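Local coordinates for protein terminal oxygenase component of carbazole (Janthinobacterium sp., PDB 7BUG) that catalyses, as the terminal oxygenase of carbazole 1,9a-dioxygenase, the angular dioxygenation of carbazole, using a Rieske [2Fe-2S] cluster and a mononuclear iron, at residues 23-28 with 373-379; 48-53 with 134-138; 158-162 with 313-317. All blocks are in the same frame, centred on the assembly; numbering follows the deposited sequence.

Contact 1: 23-28 with 373-379; sequences LGFRNH and NQGIQTQ
Arg26 and Gln377 meet through their flat polar ends. NH1 of Arg26 gives a hydrogen bond to OE1 of Gln377 at 2.8 Å, on a lone pair of the amide oxygen. Guanidinium and amide planes lie only 5° apart, so the two flat groups meet edge to edge. Arg26 reaches this far because its chain is extended, while Gln377 bends at chi2 (84°) to bring its amide round. Both also bind Glu51, Arg26 through a salt bridge, and Asp139 takes NE of Arg26 in a second one.

Two other side chains bond to backbone. ND2 of Asn27 donates to Gln374 O at 3.0 Å, with the acceptor close to its amide plane. The backbone N of Gln374 donates to NE2 of His28, also at 3.0 Å but tilted from the ring plane. This bond makes NE2 an acceptor.

The backbones pair in a single beta bridge, Phe25 with Ile376. Gln377 N donates to Gly24 O at 3.1 Å, and Arg26 N makes a weak bond to Gly375 O. A water accepts from Leu23 N and donates to Gly24 O and Gln377 O. The bridge joins the loop before strand 28-32, an outermost strand within this chain of the antiparallel sheet that also carries strand 132-137, to the loop between helices 360-372 and 379-382.

Phe25 and Leu23 add stacking and van der Waals contact. CB of Asn373 sits over one face of the Phe25 ring, 3.4 Å from the centroid, in a CH-pi contact, and the Asn373 amide is stacked almost parallel to that ring. OD1 of Asn373 accepts from Gly375 N in an Asx turn, which helps to fix the amide. Farther along, CB of Leu23 packs on CG of Gln377 at 3.8 Å.

Contact 2: 48-53 with 134-138; sequences LLGENL and FIYLG
Leu137 meets four residues of the 48-53 segment through its two methyl branches. CD2 touches both Leu48 and Leu53, 3.9 Å from Leu48 CD2 and 3.8 Å from Leu53 CD1. CD1 turns to the hairpin turn, where it meets Leu49 CD2 at 3.7 Å. CD1 of Leu137 also packs against the carboxylate of Glu51, 3.7 Å from Glu51 OE2. That carboxylate is buried but well satisfied: Arg26 and Gln377 bind OE2, and Lys66 and Tyr124 bind OE1.

Leu48 runs past Leu137 in the opposite direction. Its CG stands anti to the backbone N (chi1 178°), which carries CD2 across to Leu137 and also to CB of Ile135 at 4.0 Å.

Ile135 completes the apolar patch. Its CD1 meets CD1 of Leu53 tip to tip at 4.0 Å. Tyr124 of strand 123-129 also packs on Leu53, Ile135 and Leu137.

No hydrogen bond crosses between the segments, and the axes of segments 51-53 and 134-137 come no closer than 11.3 Å. Between the two segments only side chains meet. Leu48 to Glu51 form a type I' turn, closed by paired Leu48 and Glu51 backbone bonds. The arrangement is that of a beta hairpin with a two-residue type I' turn, joining strands 44-48 and 51-58, whose leucines pack against strand 132-137 of the same antiparallel sheet.

Contact 3: 158-162 with 313-317; sequences MEILG and YEQEF
Leu161 packs against two aromatic rings of helix 307-327. Its CD1 lies over a face of the Tyr313 ring, 3.8 Å from the centroid, in a CH-pi contact. The methyl is nearest to CE2 of that ring, at 3.4 Å. A second CH-pi contact is made by CB of Leu161, which stands over the centre of the Phe317 ring, 3.7 Å from the centroid and only 6° off its normal. One leucine thus uses its root on one ring and its tip on the other.

Both aromatic side chains leave the helix with CG anti to the backbone N (chi1 178° for Phe317). They lie one helical turn apart and both project toward the strand. This is helix-on-sheet packing in the catalytic domain, a Bet v 1-like fold. Strand 158-167 is an outermost strand of the antiparallel sheet within this chain, and segment 158-162 runs at 24° to helix segment 313-317.

Other side-chain contacts are smaller. CD1 of Leu161 also touches CB of Phe317 at 3.6 Å, and CB of Glu159 lies 3.9 Å from CD2 of Tyr313. The Phe317 ring also makes van der Waals contact with the Gly162 backbone, CZ of Phe317 coming to 3.5 Å from Gly162 N. An alanine in place of Phe317 is likely to leave Leu161 CB without its aromatic face and open a gap beside Gly162.

Tyr313 and Glu314 turn their polar ends to partners outside the two segments. The hydroxyl of Tyr313 is hydrogen-bonded to Leu300 O on the neighbouring strand 293-303, and Glu314 forms a salt bridge with Arg310 on its own helix.

Contact 2 is fully buried and almost wholly aliphatic. Contacts 1 and 3 are partly buried. Contact 1 is mainly polar, with side-chain, backbone and water-mediated bonds between two loops, while contact 3 rests on CH-pi packing of a leucine on two rings. Contacts 1 and 2 adjoin each other: they share the Arg26-Glu51 salt bridge, and Asn27 N probably bonds to Leu137 O at 2.8 Å. The 23-28 loop therefore ties the 373-379 loop to the sheet that holds strand 132-137. Contact 3 lies in the catalytic domain. Its centre is about 31 Å from that of contact 1, across the chain's centre, and it touches neither of the others.

Contact 1: 23-28 with 373-379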
loop_
_atom_site.group_PDB
_atom_site.type_symbol
_atom_site.label_atom_id
_atom_site.label_comp_id
_atom_site.label_asym_id
_atom_site.label_seq_id
_atom_site.Cartn_x
_atom_site.Cartn_y
_atom_site.Cartn_z
ATOM N N LEU A 23 0.426 19.698 2.796
ATOM C CA LEU A 23 1.718 19.734 2.063
ATOM C C LEU A 23 2.588 20.925 2.457
ATOM O O LEU A 23 3.667 21.090 1.837
ATOM C CB LEU A 23 1.437 19.794 0.555
ATOM C CG LEU A 23 1.047 18.489 -0.095
ATOM C CD1 LEU A 23 0.537 18.754 -1.508
ATOM C CD2 LEU A 23 2.224 17.502 -0.113
ATOM N N GLY A 24 2.204 21.721 3.446
ATOM C CA GLY A 24 2.936 22.918 3.848
ATOM C C GLY A 24 2.489 24.164 3.109
ATOM O O GLY A 24 1.574 24.126 2.267
ATOM N N PHE A 25 3.201 25.231 3.361
ATOM C CA PHE A 25 2.895 26.581 2.840
ATOM C C PHE A 25 3.844 26.890 1.702
ATOM O O PHE A 25 5.084 26.930 1.876
ATOM C CB PHE A 25 2.985 27.604 3.968
ATOM C CG PHE A 25 1.975 27.341 5.053
ATOM C CD1 PHE A 25 0.608 27.271 4.780
ATOM C CD2 PHE A 25 2.401 27.273 6.369
ATOM C CE1 PHE A 25 -0.307 27.123 5.822
ATOM C CE2 PHE A 25 1.470 27.147 7.394
ATOM C CZ PHE A 25 0.124 27.019 7.118
ATOM N N ARG A 26 3.269 27.217 0.553
ATOM C CA ARG A 26 4.011 27.691 -0.611
ATOM C C ARG A 26 4.456 29.140 -0.366
ATOM O O ARG A 26 3.865 29.802 0.483
ATOM C CB ARG A 26 3.190 27.508 -1.885
ATOM C CG ARG A 26 3.975 27.697 -3.173
ATOM C CD ARG A 26 3.069 27.422 -4.371
ATOM N NE ARG A 26 3.860 27.503 -5.572
ATOM C CZ ARG A 26 4.683 26.532 -5.987
ATOM N NH1 ARG A 26 4.643 25.327 -5.423
ATOM N NH2 ARG A 26 5.417 26.738 -7.064
ATOM N N ASN A 27 5.476 29.581 -1.091
ATOM C CA ASN A 27 5.983 30.968 -1.084
ATOM C C ASN A 27 6.685 31.275 0.244
ATOM O O ASN A 27 6.589 32.400 0.749
ATOM C CB ASN A 27 4.835 31.930 -1.430
ATOM C CG ASN A 27 4.216 31.578 -2.755
ATOM O OD1 ASN A 27 4.938 31.448 -3.734
ATOM N ND2 ASN A 27 2.909 31.367 -2.821
ATOM N N HIS A 28 7.452 30.311 0.797
ATOM C CA HIS A 28 8.388 30.524 1.901
ATOM C C HIS A 28 9.710 29.829 1.570
ATOM O O HIS A 28 9.734 28.942 0.718
ATOM C CB HIS A 28 7.860 29.985 3.243
ATOM C CG HIS A 28 6.614 30.604 3.760
ATOM N ND1 HIS A 28 6.645 31.595 4.695
ATOM C CD2 HIS A 28 5.324 30.362 3.486
ATOM C CE1 HIS A 28 5.373 31.935 4.950
ATOM N NE2 HIS A 28 4.543 31.197 4.260
ATOM N N ASN A 373 0.297 32.664 6.546
ATOM C CA ASN A 373 0.997 31.837 5.524
ATOM C C ASN A 373 0.936 32.535 4.159
ATOM O O ASN A 373 -0.025 33.296 3.889
ATOM C CB ASN A 373 0.421 30.440 5.452
ATOM C CG ASN A 373 -0.915 30.393 4.745
ATOM O OD1 ASN A 373 -0.978 30.324 3.513
ATOM N ND2 ASN A 373 -1.989 30.341 5.525
ATOM N N GLN A 374 1.918 32.285 3.314
ATOM C CA GLN A 374 1.982 32.912 1.968
ATOM C C GLN A 374 1.391 32.015 0.885
ATOM O O GLN A 374 1.566 32.318 -0.310
ATOM C CB GLN A 374 3.420 33.330 1.662
ATOM C CG GLN A 374 3.985 34.327 2.666
ATOM C CD GLN A 374 3.416 35.720 2.491
ATOM O OE1 GLN A 374 2.867 36.028 1.465
ATOM N NE2 GLN A 374 3.526 36.568 3.496
ATOM N N GLY A 375 0.655 30.973 1.243
ATOM C CA GLY A 375 -0.043 30.146 0.270
ATOM C C GLY A 375 -0.139 28.701 0.722
ATOM O O GLY A 375 0.794 28.220 1.387
ATOM N N ILE A 376 -1.202 28.024 0.330
ATOM C CA ILE A 376 -1.396 26.577 0.646
ATOM C C ILE A 376 -0.950 25.752 -0.556
ATOM O O ILE A 376 -1.564 25.812 -1.644
ATOM C CB ILE A 376 -2.835 26.281 1.095
ATOM C CG1 ILE A 376 -3.080 26.970 2.438
ATOM C CG2 ILE A 376 -3.105 24.788 1.144
ATOM C CD1 ILE A 376 -4.508 27.031 2.856
ATOM N N GLN A 377 0.081 24.941 -0.343
ATOM C CA GLN A 377 0.549 24.036 -1.411
ATOM C C GLN A 377 -0.506 22.973 -1.652
ATOM O O GLN A 377 -1.054 22.383 -0.666
ATOM C CB GLN A 377 1.880 23.407 -0.994
ATOM C CG GLN A 377 2.386 22.385 -1.989
ATOM C CD GLN A 377 3.157 23.014 -3.129
ATOM O OE1 GLN A 377 3.021 24.221 -3.390
ATOM N NE2 GLN A 377 4.003 22.247 -3.806
ATOM N N THR A 378 -0.776 22.692 -2.916
ATOM C CA THR A 378 -1.803 21.689 -3.285
ATOM C C THR A 378 -1.247 20.708 -4.314
ATOM O O THR A 378 -0.153 20.906 -4.826
ATOM C CB THR A 378 -3.051 22.362 -3.884
ATOM O OG1 THR A 378 -2.712 22.767 -5.209
ATOM C CG2 THR A 378 -3.533 23.541 -3.073
ATOM N N GLN A 379 -1.969 19.619 -4.485
ATOM C CA GLN A 379 -1.573 18.552 -5.429
ATOM C C GLN A 379 -1.547 19.184 -6.820
ATOM O O GLN A 379 -0.746 18.736 -7.667
ATOM C CB GLN A 379 -2.482 17.320 -5.286
ATOM C CG GLN A 379 -1.892 16.191 -4.453
ATOM C CD GLN A 379 -0.504 15.742 -4.840
ATOM O OE1 GLN A 379 -0.161 15.524 -6.015
ATOM N NE2 GLN A 379 0.315 15.563 -3.825
HETATM O O HOH W 1 -0.518 22.304 1.966
#

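Contact 2: 48-53 with 134-138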
loop_
_atom_site.group_PDB
_atom_site.type_symbol
_atom_site.label_atom_id
_atom_site.label_comp_id
_atom_site.label_asym_id
_atom_site.label_seq_id
_atom_site.Cartn_x
_atom_site.Cartn_y
_atom_site.Cartn_z
ATOM N N LEU A 48 10.508 18.467 -1.763
ATOM C CA LEU A 48 10.125 19.590 -0.906
ATOM C C LEU A 48 8.698 19.998 -1.252
ATOM O O LEU A 48 8.414 20.257 -2.441
ATOM C CB LEU A 48 11.099 20.735 -1.116
ATOM C CG LEU A 48 10.819 22.000 -0.337
ATOM C CD1 LEU A 48 10.762 21.772 1.161
ATOM C CD2 LEU A 48 11.812 23.093 -0.675
ATOM N N LEU A 49 7.812 20.007 -0.259
ATOM C CA LEU A 49 6.387 20.372 -0.497
ATOM C C LEU A 49 5.804 19.472 -1.584
ATOM O O LEU A 49 4.939 19.909 -2.359
ATOM C CB LEU A 49 6.267 21.864 -0.836
ATOM C CG LEU A 49 6.050 22.822 0.331
ATOM C CD1 LEU A 49 7.063 22.701 1.425
ATOM C CD2 LEU A 49 5.933 24.256 -0.176
ATOM N N GLY A 50 6.283 18.235 -1.680
ATOM C CA GLY A 50 5.794 17.221 -2.620
ATOM C C GLY A 50 6.423 17.267 -3.974
ATOM O O GLY A 50 6.169 16.357 -4.825
ATOM N N GLU A 51 7.286 18.244 -4.232
ATOM C CA GLU A 51 7.912 18.433 -5.547
ATOM C C GLU A 51 9.362 17.901 -5.520
ATOM O O GLU A 51 10.165 18.257 -4.612
ATOM C CB GLU A 51 8.018 19.923 -5.905
ATOM C CG GLU A 51 6.692 20.667 -5.858
ATOM C CD GLU A 51 6.672 22.061 -6.442
ATOM O OE1 GLU A 51 7.574 22.379 -7.222
ATOM O OE2 GLU A 51 5.707 22.798 -6.156
ATOM N N ASN A 52 9.696 17.141 -6.556
ATOM C CA ASN A 52 11.075 16.609 -6.697
ATOM C C ASN A 52 11.919 17.730 -7.309
ATOM O O ASN A 52 11.541 18.254 -8.381
ATOM C CB ASN A 52 11.187 15.375 -7.608
ATOM C CG ASN A 52 10.517 14.163 -6.985
ATOM O OD1 ASN A 52 10.794 13.856 -5.824
ATOM N ND2 ASN A 52 9.626 13.530 -7.716
ATOM N N LEU A 53 13.031 18.053 -6.658
ATOM C CA LEU A 53 13.931 19.122 -7.079
ATOM C C LEU A 53 15.354 18.601 -7.233
ATOM O O LEU A 53 15.778 17.613 -6.552
ATOM C CB LEU A 53 13.949 20.212 -6.015
ATOM C CG LEU A 53 12.593 20.812 -5.622
ATOM C CD1 LEU A 53 12.738 21.877 -4.561
ATOM C CD2 LEU A 53 11.824 21.319 -6.822
ATOM N N PHE A 134 18.883 26.945 1.716
ATOM C CA PHE A 134 17.441 27.292 1.743
ATOM C C PHE A 134 16.925 27.390 0.319
ATOM O O PHE A 134 17.577 28.047 -0.542
ATOM C CB PHE A 134 17.264 28.639 2.439
ATOM C CG PHE A 134 17.496 28.649 3.912
ATOM C CD1 PHE A 134 18.753 28.833 4.474
ATOM C CD2 PHE A 134 16.432 28.436 4.761
ATOM C CE1 PHE A 134 18.922 28.792 5.860
ATOM C CE2 PHE A 134 16.604 28.485 6.135
ATOM C CZ PHE A 134 17.846 28.689 6.674
ATOM N N ILE A 135 15.771 26.798 0.054
ATOM C CA ILE A 135 15.063 26.923 -1.240
ATOM C C ILE A 135 13.790 27.720 -0.999
ATOM O O ILE A 135 13.100 27.428 -0.024
ATOM C CB ILE A 135 14.764 25.525 -1.817
ATOM C CG1 ILE A 135 16.073 24.790 -2.089
ATOM C CG2 ILE A 135 13.878 25.599 -3.051
ATOM C CD1 ILE A 135 15.896 23.380 -2.531
ATOM N N TYR A 136 13.530 28.689 -1.855
ATOM C CA TYR A 136 12.256 29.428 -1.838
ATOM C C TYR A 136 11.276 28.645 -2.677
ATOM O O TYR A 136 11.382 28.685 -3.898
ATOM C CB TYR A 136 12.449 30.836 -2.372
ATOM C CG TYR A 136 11.161 31.612 -2.297
ATOM C CD1 TYR A 136 10.665 32.029 -1.082
ATOM C CD2 TYR A 136 10.428 31.896 -3.444
ATOM C CE1 TYR A 136 9.492 32.757 -1.006
ATOM C CE2 TYR A 136 9.269 32.649 -3.370
ATOM C CZ TYR A 136 8.812 33.085 -2.149
ATOM O OH TYR A 136 7.657 33.824 -2.121
ATOM N N LEU A 137 10.445 27.817 -2.042
ATOM C CA LEU A 137 9.465 26.993 -2.787
ATOM C C LEU A 137 8.241 27.876 -3.041
ATOM O O LEU A 137 7.298 27.832 -2.299
ATOM C CB LEU A 137 9.144 25.713 -2.033
ATOM C CG LEU A 137 8.616 24.532 -2.838
ATOM C CD1 LEU A 137 7.321 24.829 -3.580
ATOM C CD2 LEU A 137 9.650 24.010 -3.811
ATOM N N GLY A 138 8.362 28.683 -4.071
ATOM C CA GLY A 138 7.334 29.668 -4.405
ATOM C C GLY A 138 7.614 30.298 -5.731
ATOM O O GLY A 138 8.650 30.066 -6.347
#

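Contact 3: 158-162 with 313-317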
loop_
_atom_site.group_PDB
_atom_site.type_symbol
_atom_site.label_atom_id
_atom_site.label_comp_id
_atom_site.label_asym_id
_atom_site.label_seq_id
_atom_site.Cartn_x
_atom_site.Cartn_y
_atom_site.Cartn_z
ATOM N N MET A 158 26.719 34.630 14.945
ATOM C CA MET A 158 26.053 33.353 15.310
ATOM C C MET A 158 26.614 32.208 14.461
ATOM O O MET A 158 26.566 32.270 13.217
ATOM C CB MET A 158 24.545 33.483 15.112
ATOM C CG MET A 158 23.793 32.254 15.601
ATOM S SD MET A 158 23.749 32.129 17.396
ATOM C CE MET A 158 22.795 33.565 17.882
ATOM N N GLU A 159 27.274 31.241 15.105
ATOM C CA GLU A 159 27.796 30.028 14.442
ATOM C C GLU A 159 26.721 28.947 14.561
ATOM O O GLU A 159 26.197 28.712 15.695
ATOM C CB GLU A 159 29.143 29.589 15.015
ATOM C CG GLU A 159 30.258 30.552 14.643
ATOM C CD GLU A 159 30.430 30.793 13.148
ATOM O OE1 GLU A 159 30.427 29.807 12.367
ATOM O OE2 GLU A 159 30.620 31.983 12.766
ATOM N N ILE A 160 26.383 28.402 13.414
ATOM C CA ILE A 160 25.317 27.381 13.303
ATOM C C ILE A 160 25.949 26.042 12.965
ATOM O O ILE A 160 26.735 25.937 12.019
ATOM C CB ILE A 160 24.299 27.825 12.254
ATOM C CG1 ILE A 160 23.515 29.076 12.678
ATOM C CG2 ILE A 160 23.398 26.659 11.904
ATOM C CD1 ILE A 160 22.723 28.973 13.962
ATOM N N LEU A 161 25.539 25.021 13.704
ATOM C CA LEU A 161 25.954 23.641 13.442
ATOM C C LEU A 161 24.686 22.790 13.550
ATOM O O LEU A 161 23.833 23.121 14.367
ATOM C CB LEU A 161 27.018 23.240 14.458
ATOM C CG LEU A 161 28.362 23.954 14.298
ATOM C CD1 LEU A 161 29.227 23.709 15.540
ATOM C CD2 LEU A 161 29.038 23.467 13.052
ATOM N N GLY A 162 24.611 21.693 12.818
ATOM C CA GLY A 162 23.335 20.970 12.884
ATOM C C GLY A 162 23.368 19.541 12.441
ATOM O O GLY A 162 24.434 18.940 12.144
ATOM N N TYR A 313 33.698 25.662 19.720
ATOM C CA TYR A 313 32.257 25.321 19.590
ATOM C C TYR A 313 32.116 24.046 18.737
ATOM O O TYR A 313 31.374 23.120 19.155
ATOM C CB TYR A 313 31.508 26.536 19.044
ATOM C CG TYR A 313 30.061 26.249 18.763
ATOM C CD1 TYR A 313 29.279 25.673 19.745
ATOM C CD2 TYR A 313 29.470 26.630 17.564
ATOM C CE1 TYR A 313 27.946 25.396 19.515
ATOM C CE2 TYR A 313 28.134 26.360 17.323
ATOM C CZ TYR A 313 27.373 25.782 18.322
ATOM O OH TYR A 313 26.043 25.527 18.141
ATOM N N GLU A 314 32.768 23.946 17.584
ATOM C CA GLU A 314 32.689 22.751 16.703
ATOM C C GLU A 314 33.079 21.490 17.481
ATOM O O GLU A 314 32.462 20.438 17.275
ATOM C CB GLU A 314 33.575 22.880 15.469
ATOM C CG GLU A 314 33.143 24.000 14.530
ATOM C CD GLU A 314 33.986 24.190 13.271
ATOM O OE1 GLU A 314 35.142 23.698 13.211
ATOM O OE2 GLU A 314 33.485 24.846 12.353
ATOM N N GLN A 315 34.098 21.591 18.332
ATOM C CA GLN A 315 34.610 20.426 19.084
ATOM C C GLN A 315 33.578 20.031 20.144
ATOM O O GLN A 315 33.309 18.829 20.233
ATOM C CB GLN A 315 36.011 20.745 19.616
ATOM C CG GLN A 315 37.039 20.603 18.500
ATOM C CD GLN A 315 38.304 21.390 18.751
ATOM O OE1 GLN A 315 38.621 21.748 19.887
ATOM N NE2 GLN A 315 39.032 21.673 17.677
ATOM N N GLU A 316 32.989 20.994 20.854
ATOM C CA GLU A 316 31.948 20.695 21.874
ATOM C C GLU A 316 30.700 20.153 21.156
ATOM O O GLU A 316 29.999 19.289 21.730
ATOM C CB GLU A 316 31.528 21.909 22.704
ATOM C CG GLU A 316 32.564 22.480 23.654
ATOM C CD GLU A 316 32.039 23.624 24.510
ATOM O OE1 GLU A 316 30.812 23.652 24.811
ATOM O OE2 GLU A 316 32.845 24.501 24.866
ATOM N N PHE A 317 30.330 20.726 19.999
ATOM C CA PHE A 317 29.149 20.209 19.245
ATOM C C PHE A 317 29.332 18.710 18.960
ATOM O O PHE A 317 28.393 17.894 19.258
ATOM C CB PHE A 317 28.887 21.027 17.981
ATOM C CG PHE A 317 27.727 20.527 17.144
ATOM C CD1 PHE A 317 26.432 20.924 17.413
ATOM C CD2 PHE A 317 27.946 19.701 16.075
ATOM C CE1 PHE A 317 25.390 20.492 16.606
ATOM C CE2 PHE A 317 26.915 19.251 15.271
ATOM C CZ PHE A 317 25.634 19.685 15.527
#